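Local coordinates for protein methylmalonyl-CoA carboxyltransferase 5S subunit (Propionibacterium freudenreichii subsp. shermanii, PDB 1RQB) that transfers a carboxyl group from the biotin of the 1.3S subunit to pyruvate, forming oxaloacetate, with a cobalt ion bound in each subunit, at residues 44-50 against 86-90; 78-82 against 466-472; 341-346 against 370-374; 378-382 against 408-412. All blocks are in the same frame, centred on the assembly; numbering follows the deposited sequence.

In the fold
Contacts 1 and 2 touch, as do contacts 3 and 4; contact 1 lies across the chain's centre from contacts 3 and 4. Contact 1 lies wholly in the carboxyltransferase TIM barrel, between a loop after helix 31-39 and helix 83-93. Contact 2, its centre about 12 Å away, ties the loop just before helix 83-93 to residues 466-472, so the segments of the two alternate along the chain. Contacts 3 and 4 follow one another inside the long loop that contact 2 closes; their centres are about 15 Å apart, and helix 362-376 leads from one to the other. Barrel and conserved carboxylase domain thus meet at contact 2, while contacts 3 and 4 pack the carboxylase domain internally.

Contact 1. Residues 44-50 against 86-90; sequences MAMEDMV and RLRTF
Met44 O is approached by two groups: water 1 donates to it at 2.7 Å from the water oxygen, and Arg86 NH2 adds a weak, bent bond of 3.3 Å to Met44 O. The same water accepts from Arg86 NH1 in the guanidinium plane, so the arginine reaches the loop carbonyl both directly and through water. Its main charge partner is Glu81, in a salt bridge at NH2. Over the centre of one guanidinium face lies the methyl of Met49, a selenomethionine here like Met44 and Met46, with CE 3.5 Å from Arg86 CZ. Met46 reaches helix 83-93 beyond Arg86: the bend at chi2 (58°) carries its CE over one face of Phe90, 3.6 Å from the ring centroid, in a CH-pi contact. Met49 SE instead meets the ring edge, 4.0 Å from Phe90 CZ. The Met46 methyl also presses closely on Thr89, CE to CB 3.4 Å. Long, flexible, unbranched side chains suit this place, since they can follow both a flat cation and a ring. Met44 itself packs on His36, a substrate-binding residue of helix 31-39. Loop 44-50 packs on helix 83-93, one of the helices around the barrel, with Leu32 of helix 31-39 touching Met49 and Phe90.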
# COMPACT_ATOMS: atom_id res chain seq x y z
N MSE A 44 -14.89 1.51 15.71
CA MSE A 44 -14.78 0.09 16.06
C MSE A 44 -15.41 -0.22 17.43
O MSE A 44 -15.02 0.35 18.45
CB MSE A 44 -13.33 -0.37 16.09
CG MSE A 44 -13.22 -1.81 16.52
SE MSE A 44 -13.29 -2.94 14.99
CE MSE A 44 -11.47 -2.91 14.67
N ALA A 45 -16.33 -1.18 17.44
CA ALA A 45 -17.01 -1.58 18.68
C ALA A 45 -16.16 -2.59 19.44
O ALA A 45 -15.52 -3.46 18.84
CB ALA A 45 -18.37 -2.19 18.35
N MSE A 46 -16.19 -2.50 20.76
CA MSE A 46 -15.41 -3.40 21.62
C MSE A 46 -15.76 -4.85 21.31
O MSE A 46 -14.89 -5.72 21.30
CB MSE A 46 -15.69 -3.09 23.10
CG MSE A 46 -14.82 -3.89 24.05
SE MSE A 46 -12.91 -3.56 23.69
CE MSE A 46 -12.24 -3.82 25.50
N GLU A 47 -17.04 -5.12 21.04
CA GLU A 47 -17.50 -6.48 20.73
C GLU A 47 -16.74 -7.06 19.54
O GLU A 47 -16.53 -8.27 19.45
CB GLU A 47 -19.01 -6.46 20.42
CG GLU A 47 -19.40 -5.54 19.27
CD GLU A 47 -20.91 -5.32 19.14
OE1 GLU A 47 -21.54 -4.86 20.12
OE2 GLU A 47 -21.47 -5.58 18.04
N ASP A 48 -16.32 -6.20 18.62
CA ASP A 48 -15.63 -6.66 17.41
C ASP A 48 -14.11 -6.78 17.61
O ASP A 48 -13.41 -7.25 16.72
CB ASP A 48 -15.91 -5.69 16.24
CG ASP A 48 -17.34 -5.82 15.70
OD1 ASP A 48 -17.87 -6.95 15.68
OD2 ASP A 48 -17.93 -4.81 15.26
N MSE A 49 -13.60 -6.40 18.78
CA MSE A 49 -12.15 -6.44 19.01
C MSE A 49 -11.73 -7.50 20.04
O MSE A 49 -10.68 -8.12 19.89
CB MSE A 49 -11.64 -5.09 19.53
CG MSE A 49 -11.78 -3.92 18.58
SE MSE A 49 -10.91 -2.30 19.30
CE MSE A 49 -12.38 -1.56 20.32
N VAL A 50 -12.53 -7.71 21.08
CA VAL A 50 -12.14 -8.62 22.17
C VAL A 50 -11.73 -10.02 21.68
O VAL A 50 -10.86 -10.65 22.28
CB VAL A 50 -13.24 -8.77 23.25
CG1 VAL A 50 -13.43 -7.44 23.97
CG2 VAL A 50 -14.54 -9.26 22.63
N ARG A 86 -13.44 -0.11 28.85
CA ARG A 86 -12.71 -0.69 27.72
C ARG A 86 -11.25 -0.93 28.13
O ARG A 86 -10.68 -1.97 27.85
CB ARG A 86 -12.76 0.25 26.50
CG ARG A 86 -11.88 -0.23 25.33
CD ARG A 86 -11.90 0.72 24.11
NE ARG A 86 -13.18 0.72 23.42
CZ ARG A 86 -13.38 1.24 22.21
NH1 ARG A 86 -12.38 1.81 21.55
NH2 ARG A 86 -14.58 1.15 21.63
N LEU A 87 -10.66 0.06 28.81
CA LEU A 87 -9.27 -0.07 29.27
C LEU A 87 -9.16 -1.24 30.25
O LEU A 87 -8.24 -2.05 30.15
CB LEU A 87 -8.81 1.23 29.95
CG LEU A 87 -7.44 1.18 30.66
CD1 LEU A 87 -6.35 0.71 29.69
CD2 LEU A 87 -7.11 2.57 31.19
N ARG A 88 -10.08 -1.33 31.21
CA ARG A 88 -10.03 -2.44 32.17
C ARG A 88 -10.13 -3.79 31.45
O ARG A 88 -9.43 -4.74 31.80
CB ARG A 88 -11.13 -2.31 33.22
CG ARG A 88 -10.78 -1.28 34.29
CD ARG A 88 -11.82 -1.22 35.40
NE ARG A 88 -13.04 -0.53 35.01
CZ ARG A 88 -13.26 0.77 35.25
NH1 ARG A 88 -12.33 1.49 35.86
NH2 ARG A 88 -14.39 1.33 34.88
N THR A 89 -11.00 -3.86 30.46
CA THR A 89 -11.20 -5.11 29.71
C THR A 89 -9.92 -5.48 28.96
O THR A 89 -9.49 -6.63 28.99
CB THR A 89 -12.37 -5.00 28.72
OG1 THR A 89 -13.58 -4.75 29.46
CG2 THR A 89 -12.54 -6.29 27.93
N PHE A 90 -9.30 -4.51 28.30
CA PHE A 90 -8.06 -4.78 27.56
C PHE A 90 -6.97 -5.25 28.51
O PHE A 90 -6.19 -6.15 28.18
CB PHE A 90 -7.59 -3.52 26.83
CG PHE A 90 -8.31 -3.25 25.52
CD1 PHE A 90 -8.47 -1.95 25.06
CD2 PHE A 90 -8.79 -4.30 24.74
CE1 PHE A 90 -9.11 -1.69 23.83
CE2 PHE A 90 -9.42 -4.04 23.51
CZ PHE A 90 -9.58 -2.73 23.06
O HOH W 1 -13.70 2.65 19.04

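Contact 2. Residues 78-82 against 466-472; sequences FLNED and HRAEGPH
Two irregular segments run together here, joining a loop between helices of the TIM barrel to the carboxylase domain. Their CA atoms come nearest at Glu81 and Pro471, 4.6 Å apart, and His472 N gives Leu79 O a nearly straight bond of 3.0 Å. Asn80, with positive phi just past helix 71-77, turns its amide into the bend of 466-472, where Asn80 ND2 divides its hydrogens between Gly470 O at 2.9 Å and His466 O at 3.0 Å. Both acceptors lie near the amide plane, while ND2 stands above each carbonyl plane. Glu469 N reaches His466 O from the other face, so this oxygen is held from two sides. A leucine in place of Asn80 would probably leave Gly470 O without this donor and His466 O with one fewer. Gly470 has a positive phi that would jam a CB against the preceding carbonyl oxygen. Glu469 fixes both histidines, accepting from His466 ND1 and from His472 NE2. Farther along, Arg467, whose stronger partner is Asp449, also bridges to Asp82, which caps helix 83-93 through OD1. The guanidinium and carboxylate planes are 23° apart, with Arg467 NH1 lying above the carboxylate plane, 2.9 Å from Asp82 OD2.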
# COMPACT_ATOMS: atom_id res chain seq x y z
N PHE A 78 -20.52 8.07 20.43
CA PHE A 78 -21.19 7.26 19.41
C PHE A 78 -21.47 5.82 19.85
O PHE A 78 -22.40 5.20 19.35
CB PHE A 78 -20.33 7.16 18.15
CG PHE A 78 -19.91 8.49 17.58
CD1 PHE A 78 -18.57 8.76 17.36
CD2 PHE A 78 -20.86 9.44 17.24
CE1 PHE A 78 -18.17 9.97 16.81
CE2 PHE A 78 -20.48 10.66 16.68
CZ PHE A 78 -19.12 10.92 16.47
N LEU A 79 -20.68 5.26 20.76
CA LEU A 79 -20.85 3.84 21.08
C LEU A 79 -21.49 3.60 22.45
O LEU A 79 -21.62 2.44 22.86
CB LEU A 79 -19.48 3.14 21.01
CG LEU A 79 -18.65 3.37 19.75
CD1 LEU A 79 -17.33 2.63 19.88
CD2 LEU A 79 -19.40 2.88 18.51
N ASN A 80 -21.87 4.65 23.16
CA ASN A 80 -22.46 4.51 24.50
C ASN A 80 -21.63 3.53 25.32
O ASN A 80 -22.16 2.65 25.99
CB ASN A 80 -23.91 4.01 24.41
CG ASN A 80 -24.64 4.11 25.75
OD1 ASN A 80 -24.68 5.18 26.36
ND2 ASN A 80 -25.19 3.00 26.22
N GLU A 81 -20.32 3.71 25.27
CA GLU A 81 -19.39 2.82 25.98
C GLU A 81 -18.52 3.63 26.94
O GLU A 81 -18.09 4.74 26.62
CB GLU A 81 -18.50 2.11 24.96
CG GLU A 81 -17.50 1.14 25.56
CD GLU A 81 -16.67 0.45 24.50
OE1 GLU A 81 -17.01 0.56 23.30
OE2 GLU A 81 -15.67 -0.21 24.87
N ASP A 82 -18.27 3.09 28.13
CA ASP A 82 -17.41 3.79 29.09
C ASP A 82 -15.96 3.47 28.71
O ASP A 82 -15.55 2.31 28.76
CB ASP A 82 -17.69 3.31 30.52
CG ASP A 82 -17.03 4.19 31.58
OD1 ASP A 82 -15.94 4.73 31.30
OD2 ASP A 82 -17.61 4.33 32.68
N HIS A 466 -27.51 7.22 29.58
CA HIS A 466 -27.77 6.03 28.74
C HIS A 466 -26.77 4.89 28.95
O HIS A 466 -26.99 3.79 28.46
CB HIS A 466 -27.72 6.45 27.27
CG HIS A 466 -28.90 7.26 26.84
ND1 HIS A 466 -30.17 6.74 26.74
CD2 HIS A 466 -28.99 8.56 26.45
CE1 HIS A 466 -31.00 7.68 26.31
NE2 HIS A 466 -30.31 8.79 26.13
N ARG A 467 -25.68 5.15 29.66
CA ARG A 467 -24.62 4.14 29.86
C ARG A 467 -25.16 2.78 30.30
O ARG A 467 -24.63 1.75 29.89
CB ARG A 467 -23.58 4.63 30.87
CG ARG A 467 -22.60 3.53 31.33
CD ARG A 467 -21.46 4.11 32.16
NE ARG A 467 -21.94 4.93 33.27
CZ ARG A 467 -21.17 5.78 33.94
NH1 ARG A 467 -19.88 5.90 33.62
NH2 ARG A 467 -21.68 6.52 34.92
N ALA A 468 -26.20 2.77 31.13
CA ALA A 468 -26.77 1.53 31.67
C ALA A 468 -27.30 0.60 30.57
O ALA A 468 -27.48 -0.60 30.81
CB ALA A 468 -27.89 1.86 32.67
N GLU A 469 -27.56 1.12 29.38
CA GLU A 469 -28.08 0.29 28.28
C GLU A 469 -26.99 -0.64 27.74
O GLU A 469 -27.27 -1.61 27.05
CB GLU A 469 -28.56 1.15 27.11
CG GLU A 469 -29.63 2.16 27.43
CD GLU A 469 -29.83 3.15 26.28
OE1 GLU A 469 -30.66 4.07 26.41
OE2 GLU A 469 -29.14 3.00 25.24
N GLY A 470 -25.74 -0.30 28.05
CA GLY A 470 -24.62 -1.10 27.58
C GLY A 470 -24.09 -0.56 26.27
O GLY A 470 -24.80 0.16 25.57
N PRO A 471 -22.86 -0.92 25.89
CA PRO A 471 -22.30 -0.42 24.63
C PRO A 471 -23.04 -0.92 23.39
O PRO A 471 -23.56 -2.04 23.37
CB PRO A 471 -20.85 -0.87 24.68
CG PRO A 471 -20.91 -2.12 25.47
CD PRO A 471 -21.90 -1.81 26.57
N HIS A 472 -23.10 -0.07 22.38
CA HIS A 472 -23.77 -0.43 21.12
C HIS A 472 -22.76 -0.35 19.98
O HIS A 472 -21.60 0.02 20.18
CB HIS A 472 -24.94 0.51 20.86
CG HIS A 472 -25.89 0.64 22.01
ND1 HIS A 472 -26.37 -0.46 22.70
CD2 HIS A 472 -26.49 1.72 22.56
CE1 HIS A 472 -27.21 -0.05 23.63
NE2 HIS A 472 -27.30 1.26 23.57
O HOH W 2 -22.37 1.20 28.43
O HOH W 3 -18.62 -0.77 21.73

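Contact 3. Residues 341-346 against 370-374; sequences EVMAEV and AVFNV
Glu345 and Asn373 cross at about a right angle, and their flat ends are turned steeply, the carboxylate and amide planes standing 72° apart. Asn373 ND2 points its N-H almost straight at Glu345 OE2, 3.1 Å away, with the oxygen in the amide plane; the donor itself stands above the carboxylate plane. The first torsion of Glu345, near 180°, lays its CG 3.7 Å from Ala370 O, and the bend at chi2 (63°) then turns the carboxylate to Asn373. Each polar end has a further partner: Arg348 forms a salt bridge to Glu345 OE1, and Asn373 OD1 accepts from Gln369 NE2. Were Glu345 an alanine, Arg348 would probably lose this charge partner and Asn373 ND2 this acceptor. Beside the polar pair the contact is aliphatic. Val342 and Val374 cross nearly perpendicularly and meet branch to branch, CG2 to CG2 at 3.5 Å, while Val342 sends its other methyl, CG1, toward Val371 CG2 at 4.0 Å. Ala370, small enough to let the backbones draw together, is met by Val346 CG2 at 3.9 Å from its CB. Valine and alanine suit a helix crossing at this distance, the short axes approaching to 8.7 Å at 121°. Within the helical carboxylase domain, helix 339-352 packs against both helix 362-376 and helix 320-331, whose Met326 touches Val342 and Val346.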
# COMPACT_ATOMS: atom_id res chain seq x y z
N GLU A 341 -7.56 29.38 -4.51
CA GLU A 341 -7.09 30.57 -3.79
C GLU A 341 -6.87 30.23 -2.31
O GLU A 341 -5.92 30.71 -1.69
CB GLU A 341 -8.10 31.71 -3.91
CG GLU A 341 -8.32 32.19 -5.33
CD GLU A 341 -9.30 33.35 -5.40
OE1 GLU A 341 -9.04 34.39 -4.76
OE2 GLU A 341 -10.32 33.22 -6.11
N VAL A 342 -7.76 29.42 -1.76
CA VAL A 342 -7.68 29.01 -0.35
C VAL A 342 -6.42 28.17 -0.12
O VAL A 342 -5.78 28.25 0.93
CB VAL A 342 -8.91 28.19 0.07
CG1 VAL A 342 -8.68 27.56 1.44
CG2 VAL A 342 -10.14 29.08 0.12
N MSE A 343 -6.07 27.35 -1.11
CA MSE A 343 -4.88 26.49 -0.99
C MSE A 343 -3.60 27.32 -1.01
O MSE A 343 -2.61 26.96 -0.38
CB MSE A 343 -4.86 25.46 -2.12
CG MSE A 343 -6.03 24.50 -2.07
SE MSE A 343 -5.86 23.06 -3.32
CE MSE A 343 -6.95 23.78 -4.76
N ALA A 344 -3.61 28.44 -1.73
CA ALA A 344 -2.42 29.30 -1.78
C ALA A 344 -2.34 30.13 -0.50
O ALA A 344 -1.28 30.65 -0.15
CB ALA A 344 -2.50 30.22 -2.99
N GLU A 345 -3.46 30.21 0.21
CA GLU A 345 -3.55 31.00 1.45
C GLU A 345 -3.07 30.19 2.66
O GLU A 345 -2.50 30.75 3.59
CB GLU A 345 -5.00 31.46 1.66
CG GLU A 345 -5.24 32.35 2.87
CD GLU A 345 -4.50 33.68 2.78
OE1 GLU A 345 -4.45 34.25 1.67
OE2 GLU A 345 -3.99 34.15 3.82
N VAL A 346 -3.30 28.88 2.64
CA VAL A 346 -2.89 28.01 3.76
C VAL A 346 -1.43 28.26 4.13
O VAL A 346 -1.11 28.52 5.29
CB VAL A 346 -3.10 26.52 3.43
CG1 VAL A 346 -2.34 25.65 4.42
CG2 VAL A 346 -4.59 26.17 3.48
N ALA A 370 -7.89 30.19 6.77
CA ALA A 370 -7.51 30.37 5.37
C ALA A 370 -8.77 30.64 4.54
O ALA A 370 -8.77 31.50 3.65
CB ALA A 370 -6.81 29.11 4.85
N VAL A 371 -9.84 29.92 4.83
CA VAL A 371 -11.11 30.10 4.11
C VAL A 371 -11.66 31.50 4.41
O VAL A 371 -12.20 32.15 3.52
CB VAL A 371 -12.15 29.05 4.54
CG1 VAL A 371 -13.49 29.35 3.88
CG2 VAL A 371 -11.67 27.66 4.14
N PHE A 372 -11.51 31.96 5.65
CA PHE A 372 -12.01 33.28 6.05
C PHE A 372 -11.26 34.39 5.32
O PHE A 372 -11.86 35.36 4.85
CB PHE A 372 -11.84 33.49 7.56
CG PHE A 372 -12.90 32.82 8.39
CD1 PHE A 372 -13.03 33.14 9.74
CD2 PHE A 372 -13.76 31.88 7.84
CE1 PHE A 372 -14.01 32.53 10.52
CE2 PHE A 372 -14.74 31.27 8.61
CZ PHE A 372 -14.87 31.60 9.95
N ASN A 373 -9.94 34.26 5.23
CA ASN A 373 -9.12 35.29 4.56
C ASN A 373 -9.53 35.44 3.10
O ASN A 373 -9.59 36.56 2.58
CB ASN A 373 -7.64 34.91 4.65
CG ASN A 373 -7.08 35.08 6.04
OD1 ASN A 373 -7.83 35.36 6.98
ND2 ASN A 373 -5.77 34.92 6.18
N VAL A 374 -9.83 34.33 2.44
CA VAL A 374 -10.22 34.38 1.03
C VAL A 374 -11.62 34.97 0.88
O VAL A 374 -11.91 35.65 -0.10
CB VAL A 374 -10.21 32.97 0.40
CG1 VAL A 374 -10.59 33.05 -1.07
CG2 VAL A 374 -8.83 32.34 0.55

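Contact 4. Residues 378-382 against 408-412; sequences EYKRM and LAEEQ
This contact belongs to the helical carboxylase domain, where the loop between helices 362-376 and 384-390 meets helix 403-413. Gln412 reaches across with its chain extended (chi1 179°, chi2 -176°), and its amide engages the backbone of a single residue. Gln412 OE1 accepts from Met382 N at 3.3 Å, the donor lying in the carbonyl plane, while Gln412 NE2 gives a short but bent and therefore weak bond to Met382 O at 2.7 Å. A glutamine suits the place because one amide offers an acceptor and a donor to the N-H and C=O of one residue, though the fit is imperfect. Met382, a selenomethionine here, crosses Gln412 obliquely and runs to Ala409: its bend at chi3 (36°) brings Met382 CE against Ala409 CB at 3.5 Å, a tight fit for two methyls, and Met382 SE lies 3.8 Å from Ala409 CA. The alanine leaves room for this long side chain, which Ala387 and Gln369 also touch. Leu408 CD1 rests on Tyr379 CB at 4.1 Å, and Tyr379 in turn is tied back by its N to Asn373. The chemistry is thus divided: methyl packing at the buried Met382 and Ala409, and bonds from the exposed Gln412 that do not involve the side chain of Met382.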
# COMPACT_ATOMS: atom_id res chain seq x y z
N GLU A 378 -8.13 39.31 4.17
CA GLU A 378 -7.03 38.88 5.04
C GLU A 378 -7.26 39.30 6.50
O GLU A 378 -7.35 40.48 6.82
CB GLU A 378 -5.71 39.46 4.52
CG GLU A 378 -4.49 39.03 5.30
CD GLU A 378 -3.21 39.19 4.50
OE1 GLU A 378 -3.12 38.58 3.41
OE2 GLU A 378 -2.30 39.90 4.97
N TYR A 379 -7.34 38.29 7.36
CA TYR A 379 -7.51 38.43 8.81
C TYR A 379 -8.56 39.48 9.17
O TYR A 379 -8.47 40.11 10.22
CB TYR A 379 -6.17 38.77 9.47
CG TYR A 379 -5.11 37.75 9.13
CD1 TYR A 379 -4.00 38.10 8.37
CD2 TYR A 379 -5.26 36.42 9.52
CE1 TYR A 379 -3.06 37.14 7.99
CE2 TYR A 379 -4.32 35.45 9.14
CZ TYR A 379 -3.23 35.82 8.38
OH TYR A 379 -2.33 34.86 7.98
N LYS A 380 -9.57 39.67 8.32
CA LYS A 380 -10.63 40.64 8.65
C LYS A 380 -11.43 40.06 9.81
O LYS A 380 -11.76 40.75 10.77
CB LYS A 380 -11.55 40.86 7.45
CG LYS A 380 -12.71 41.81 7.73
CD LYS A 380 -13.61 42.00 6.51
CE LYS A 380 -14.76 42.94 6.83
NZ LYS A 380 -14.27 44.26 7.33
N ARG A 381 -11.71 38.76 9.70
CA ARG A 381 -12.44 38.01 10.73
C ARG A 381 -11.62 36.78 11.11
O ARG A 381 -11.39 35.90 10.28
CB ARG A 381 -13.81 37.56 10.23
CG ARG A 381 -14.57 36.74 11.27
CD ARG A 381 -15.91 36.23 10.75
NE ARG A 381 -16.58 35.40 11.76
CZ ARG A 381 -17.74 34.78 11.56
NH1 ARG A 381 -18.38 34.88 10.40
NH2 ARG A 381 -18.27 34.05 12.54
N MSE A 382 -11.18 36.73 12.36
CA MSE A 382 -10.39 35.59 12.85
C MSE A 382 -11.23 34.75 13.81
O MSE A 382 -11.97 35.29 14.64
CB MSE A 382 -9.15 36.08 13.60
CG MSE A 382 -8.15 36.85 12.77
SE MSE A 382 -6.71 37.54 13.86
CE MSE A 382 -6.54 36.09 15.10
N LEU A 408 -3.25 42.30 15.40
CA LEU A 408 -4.65 42.24 14.95
C LEU A 408 -5.46 41.31 15.85
O LEU A 408 -6.61 41.59 16.17
CB LEU A 408 -4.73 41.75 13.50
CG LEU A 408 -4.05 42.61 12.45
CD1 LEU A 408 -4.30 42.02 11.07
CD2 LEU A 408 -4.58 44.04 12.52
N ALA A 409 -4.85 40.20 16.26
CA ALA A 409 -5.53 39.21 17.11
C ALA A 409 -5.87 39.82 18.47
O ALA A 409 -6.94 39.57 19.03
CB ALA A 409 -4.65 37.97 17.30
N GLU A 410 -4.96 40.62 19.01
CA GLU A 410 -5.17 41.25 20.31
C GLU A 410 -6.28 42.30 20.22
O GLU A 410 -7.05 42.49 21.17
CB GLU A 410 -3.88 41.90 20.80
CG GLU A 410 -4.02 42.67 22.10
CD GLU A 410 -2.69 43.07 22.70
OE1 GLU A 410 -1.73 43.26 21.92
OE2 GLU A 410 -2.61 43.20 23.94
N GLU A 411 -6.37 42.97 19.08
CA GLU A 411 -7.37 44.04 18.89
C GLU A 411 -8.74 43.44 18.58
O GLU A 411 -9.75 44.14 18.61
CB GLU A 411 -6.92 44.96 17.75
CG GLU A 411 -5.54 45.56 17.98
CD GLU A 411 -5.10 46.46 16.85
OE1 GLU A 411 -5.35 46.11 15.67
OE2 GLU A 411 -4.48 47.51 17.13
N GLN A 412 -8.80 42.15 18.28
CA GLN A 412 -10.09 41.52 17.96
C GLN A 412 -10.56 40.63 19.11
O GLN A 412 -11.74 40.33 19.23
CB GLN A 412 -9.98 40.68 16.69
CG GLN A 412 -11.29 40.00 16.32
CD GLN A 412 -11.16 39.10 15.11
OE1 GLN A 412 -10.77 39.54 14.03
NE2 GLN A 412 -11.51 37.83 15.29